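Local atomic coordinates of Ca(2+)/H(+) antiporter ChaA (Bacillus subtilis subsp. subtilis, PDB entry 4KJR), a protein that extrudes calcium ions across the cell membrane in exchange for external protons, without transporting sodium or potassium. Residues 37-47 and 209-220. The protein carries 2 engineered substitutions. Numbering follows the deposited sequence.
Sequences IIALASYMGRA and VLFAATIVVAYI
Leu40 and Ala213 mark a close passage between helices 37-47 and 209-220, whose axes approach to 9.2 Å with their N-to-C directions 138° apart. Packing here is knobs-into-holes, and two knobs from 37-47 illustrate it. Leu40 enters the hole formed by Ala213, Val216, Val217 and Ile220, its CB 3.6 Å from Val217 CG2. The Leu40 and Ile220 side chains meet tip to tip through their CD1 atoms, 3.8 Å apart, and Val216 crosses Leu40 at about a right angle. Cutting Leu40 back to an alanine removes the whole isobutyl end beyond CB, and is likely to leave Val216 and Ile220 facing a gap where CD1 now sits. One turn on, selenomethionine Met44 occupies the hole of Val209, Ala213, Thr214 and Val217. Its CG rests 3.5 Å from Ala213 CB, and the bends at chi2 (-93°) and chi3 (-140°) carry CE across Thr214. At the ends, Ala47 CB abuts Val209 CB at 3.4 Å, and the side chains of Ile37 and Ile220 run past each other in opposite directions. This largely apolar seam joins two predicted transmembrane helices, one from each exchanger family region. Helix 3-22 touches Tyr43 and Ile220, helix 70-81 packs on Ile37 and Val217, and helix 239-256 meets Ile37 through Val250.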
loop_
_atom_site.group_PDB
_atom_site.type_symbol
_atom_site.label_atom_id
_atom_site.label_comp_id
_atom_site.label_asym_id
_atom_site.label_seq_id
_atom_site.Cartn_x
_atom_site.Cartn_y
_atom_site.Cartn_z
ATOM N N ILE A 37 9.128 -17.216 -30.734
ATOM C CA ILE A 37 9.492 -15.890 -30.238
ATOM C C ILE A 37 10.200 -15.963 -28.892
ATOM O O ILE A 37 11.168 -15.231 -28.666
ATOM C CB ILE A 37 8.304 -14.907 -30.165
ATOM C CG1 ILE A 37 7.364 -15.086 -31.362
ATOM C CG2 ILE A 37 8.819 -13.473 -30.101
ATOM C CD1 ILE A 37 6.173 -14.146 -31.362
ATOM N N ILE A 38 9.735 -16.846 -28.011
ATOM C CA ILE A 38 10.478 -17.127 -26.782
ATOM C C ILE A 38 11.958 -17.183 -27.141
ATOM O O ILE A 38 12.738 -16.325 -26.719
ATOM C CB ILE A 38 10.051 -18.454 -26.120
ATOM C CG1 ILE A 38 8.591 -18.382 -25.657
ATOM C CG2 ILE A 38 10.980 -18.798 -24.959
ATOM C CD1 ILE A 38 7.922 -19.732 -25.509
ATOM N N ALA A 39 12.315 -18.171 -27.965
ATOM C CA ALA A 39 13.694 -18.398 -28.398
ATOM C C ALA A 39 14.286 -17.180 -29.096
ATOM O O ALA A 39 15.458 -16.848 -28.893
ATOM C CB ALA A 39 13.769 -19.619 -29.304
ATOM N N LEU A 40 13.466 -16.514 -29.906
ATOM C CA LEU A 40 13.884 -15.302 -30.606
ATOM C C LEU A 40 14.206 -14.160 -29.643
ATOM O O LEU A 40 15.091 -13.355 -29.912
ATOM C CB LEU A 40 12.820 -14.875 -31.621
ATOM C CG LEU A 40 12.672 -15.744 -32.872
ATOM C CD1 LEU A 40 11.386 -15.416 -33.609
ATOM C CD2 LEU A 40 13.875 -15.566 -33.787
ATOM N N ALA A 41 13.485 -14.110 -28.523
ATOM C CA ALA A 41 13.715 -13.115 -27.476
ATOM C C ALA A 41 14.857 -13.526 -26.547
ATOM O O ALA A 41 15.533 -12.674 -25.967
ATOM C CB ALA A 41 12.441 -12.877 -26.679
ATOM N N SER A 42 15.056 -14.838 -26.409
ATOM C CA SER A 42 16.186 -15.391 -25.661
ATOM C C SER A 42 17.512 -14.985 -26.308
ATOM O O SER A 42 18.492 -14.712 -25.614
ATOM C CB SER A 42 16.073 -16.913 -25.575
ATOM O OG SER A 42 17.186 -17.469 -24.893
ATOM N N TYR A 43 17.527 -14.951 -27.640
ATOM C CA TYR A 43 18.653 -14.405 -28.388
ATOM C C TYR A 43 18.691 -12.882 -28.297
ATOM O O TYR A 43 19.730 -12.304 -27.969
ATOM C CB TYR A 43 18.622 -14.864 -29.849
ATOM C CG TYR A 43 19.224 -16.232 -30.059
ATOM C CD1 TYR A 43 20.608 -16.397 -30.163
ATOM C CD2 TYR A 43 18.417 -17.363 -30.144
ATOM C CE1 TYR A 43 21.168 -17.652 -30.351
ATOM C CE2 TYR A 43 18.965 -18.624 -30.328
ATOM C CZ TYR A 43 20.340 -18.763 -30.434
ATOM O OH TYR A 43 20.885 -20.013 -30.616
HETATM N N MSE A 44 17.555 -12.244 -28.569
HETATM C CA MSE A 44 17.410 -10.786 -28.449
HETATM C C MSE A 44 18.044 -10.286 -27.180
HETATM O O MSE A 44 18.700 -9.243 -27.178
HETATM C CB MSE A 44 15.934 -10.411 -28.403
HETATM C CG MSE A 44 15.299 -10.314 -29.783
HETATM SE SE MSE A 44 15.400 -8.462 -30.438
HETATM C CE MSE A 44 13.622 -8.368 -31.276
ATOM N N GLY A 45 17.853 -11.036 -26.094
ATOM C CA GLY A 45 18.391 -10.689 -24.781
ATOM C C GLY A 45 19.896 -10.825 -24.660
ATOM O O GLY A 45 20.556 -9.951 -24.095
ATOM N N ARG A 46 20.434 -11.927 -25.182
ATOM C CA ARG A 46 21.875 -12.192 -25.164
ATOM C C ARG A 46 22.634 -11.207 -26.048
ATOM O O ARG A 46 23.774 -10.840 -25.756
ATOM C CB ARG A 46 22.161 -13.623 -25.619
ATOM C CG ARG A 46 21.761 -14.699 -24.622
ATOM C CD ARG A 46 21.771 -16.076 -25.266
ATOM N NE ARG A 46 21.519 -17.140 -24.296
ATOM C CZ ARG A 46 21.252 -18.406 -24.611
ATOM N NH1 ARG A 46 21.195 -18.790 -25.882
ATOM N NH2 ARG A 46 21.041 -19.295 -23.649
ATOM N N ALA A 47 21.986 -10.783 -27.128
ATOM C CA ALA A 47 22.579 -9.848 -28.075
ATOM C C ALA A 47 22.712 -8.441 -27.498
ATOM O O ALA A 47 23.654 -7.718 -27.824
ATOM C CB ALA A 47 21.764 -9.821 -29.351
ATOM N N VAL A 209 21.808 -10.061 -34.414
ATOM C CA VAL A 209 20.528 -9.888 -33.719
ATOM C C VAL A 209 19.402 -9.392 -34.634
ATOM O O VAL A 209 18.362 -10.042 -34.746
ATOM C CB VAL A 209 20.663 -8.965 -32.481
ATOM C CG1 VAL A 209 21.328 -7.638 -32.838
ATOM C CG2 VAL A 209 19.309 -8.741 -31.814
ATOM N N LEU A 210 19.634 -8.258 -35.293
ATOM C CA LEU A 210 18.598 -7.560 -36.055
ATOM C C LEU A 210 17.868 -8.450 -37.061
ATOM O O LEU A 210 16.638 -8.500 -37.073
ATOM C CB LEU A 210 19.157 -6.289 -36.717
ATOM C CG LEU A 210 20.386 -6.345 -37.628
ATOM C CD1 LEU A 210 19.960 -6.366 -39.088
ATOM C CD2 LEU A 210 21.289 -5.150 -37.366
ATOM N N PHE A 211 18.624 -9.169 -37.881
ATOM C CA PHE A 211 18.021 -9.993 -38.918
ATOM C C PHE A 211 17.407 -11.242 -38.312
ATOM O O PHE A 211 16.223 -11.524 -38.527
ATOM C CB PHE A 211 19.037 -10.350 -40.006
ATOM C CG PHE A 211 18.422 -10.971 -41.227
ATOM C CD1 PHE A 211 17.687 -10.199 -42.124
ATOM C CD2 PHE A 211 18.578 -12.327 -41.485
ATOM C CE1 PHE A 211 17.116 -10.769 -43.252
ATOM C CE2 PHE A 211 18.013 -12.903 -42.614
ATOM C CZ PHE A 211 17.281 -12.123 -43.498
ATOM N N ALA A 212 18.210 -11.969 -37.536
ATOM C CA ALA A 212 17.772 -13.202 -36.882
ATOM C C ALA A 212 16.538 -12.989 -36.006
ATOM O O ALA A 212 15.705 -13.888 -35.877
ATOM C CB ALA A 212 18.907 -13.807 -36.068
ATOM N N ALA A 213 16.422 -11.795 -35.426
ATOM C CA ALA A 213 15.329 -11.488 -34.512
ATOM C C ALA A 213 14.459 -10.315 -34.962
ATOM O O ALA A 213 13.341 -10.525 -35.426
ATOM C CB ALA A 213 15.867 -11.257 -33.108
ATOM N N THR A 214 14.984 -9.095 -34.848
ATOM C CA THR A 214 14.209 -7.854 -35.044
ATOM C C THR A 214 13.368 -7.803 -36.331
ATOM O O THR A 214 12.403 -7.046 -36.412
ATOM C CB THR A 214 15.123 -6.610 -34.953
ATOM O OG1 THR A 214 16.081 -6.800 -33.907
ATOM C CG2 THR A 214 14.320 -5.341 -34.670
ATOM N N ILE A 215 13.730 -8.605 -37.328
ATOM C CA ILE A 215 12.937 -8.698 -38.554
ATOM C C ILE A 215 12.002 -9.909 -38.502
ATOM O O ILE A 215 10.814 -9.798 -38.815
ATOM C CB ILE A 215 13.834 -8.684 -39.819
ATOM C CG1 ILE A 215 14.219 -7.244 -40.180
ATOM C CG2 ILE A 215 13.138 -9.325 -41.015
ATOM C CD1 ILE A 215 15.449 -6.713 -39.473
ATOM N N VAL A 216 12.545 -11.051 -38.088
ATOM C CA VAL A 216 11.763 -12.280 -37.924
ATOM C C VAL A 216 10.676 -12.075 -36.858
ATOM O O VAL A 216 9.508 -12.411 -37.083
ATOM C CB VAL A 216 12.673 -13.489 -37.583
ATOM C CG1 VAL A 216 11.859 -14.759 -37.371
ATOM C CG2 VAL A 216 13.713 -13.703 -38.674
ATOM N N VAL A 217 11.067 -11.510 -35.714
ATOM C CA VAL A 217 10.136 -11.167 -34.635
ATOM C C VAL A 217 9.071 -10.191 -35.134
ATOM O O VAL A 217 7.884 -10.373 -34.863
ATOM C CB VAL A 217 10.875 -10.583 -33.410
ATOM C CG1 VAL A 217 9.897 -10.084 -32.359
ATOM C CG2 VAL A 217 11.797 -11.627 -32.801
ATOM N N ALA A 218 9.504 -9.177 -35.881
ATOM C CA ALA A 218 8.601 -8.195 -36.489
ATOM C C ALA A 218 7.666 -8.798 -37.541
ATOM O O ALA A 218 6.538 -8.337 -37.700
ATOM C CB ALA A 218 9.393 -7.044 -37.089
ATOM N N TYR A 219 8.140 -9.812 -38.262
ATOM C CA TYR A 219 7.316 -10.490 -39.263
ATOM C C TYR A 219 6.336 -11.483 -38.641
ATOM O O TYR A 219 5.196 -11.608 -39.098
ATOM C CB TYR A 219 8.187 -11.167 -40.327
ATOM C CG TYR A 219 8.282 -10.385 -41.620
ATOM C CD1 TYR A 219 7.361 -10.595 -42.648
ATOM C CD2 TYR A 219 9.285 -9.432 -41.817
ATOM C CE1 TYR A 219 7.437 -9.884 -43.835
ATOM C CE2 TYR A 219 9.367 -8.714 -43.001
ATOM C CZ TYR A 219 8.440 -8.943 -44.007
ATOM O OH TYR A 219 8.507 -8.239 -45.188
ATOM N N ILE A 220 6.785 -12.185 -37.601
ATOM C CA ILE A 220 5.918 -13.078 -36.830
ATOM C C ILE A 220 4.879 -12.257 -36.052
ATOM O O ILE A 220 3.734 -12.699 -35.852
ATOM C CB ILE A 220 6.740 -13.996 -35.895
ATOM C CG1 ILE A 220 7.487 -15.050 -36.721
ATOM C CG2 ILE A 220 5.844 -14.675 -34.868
ATOM C CD1 ILE A 220 8.462 -15.906 -35.938
#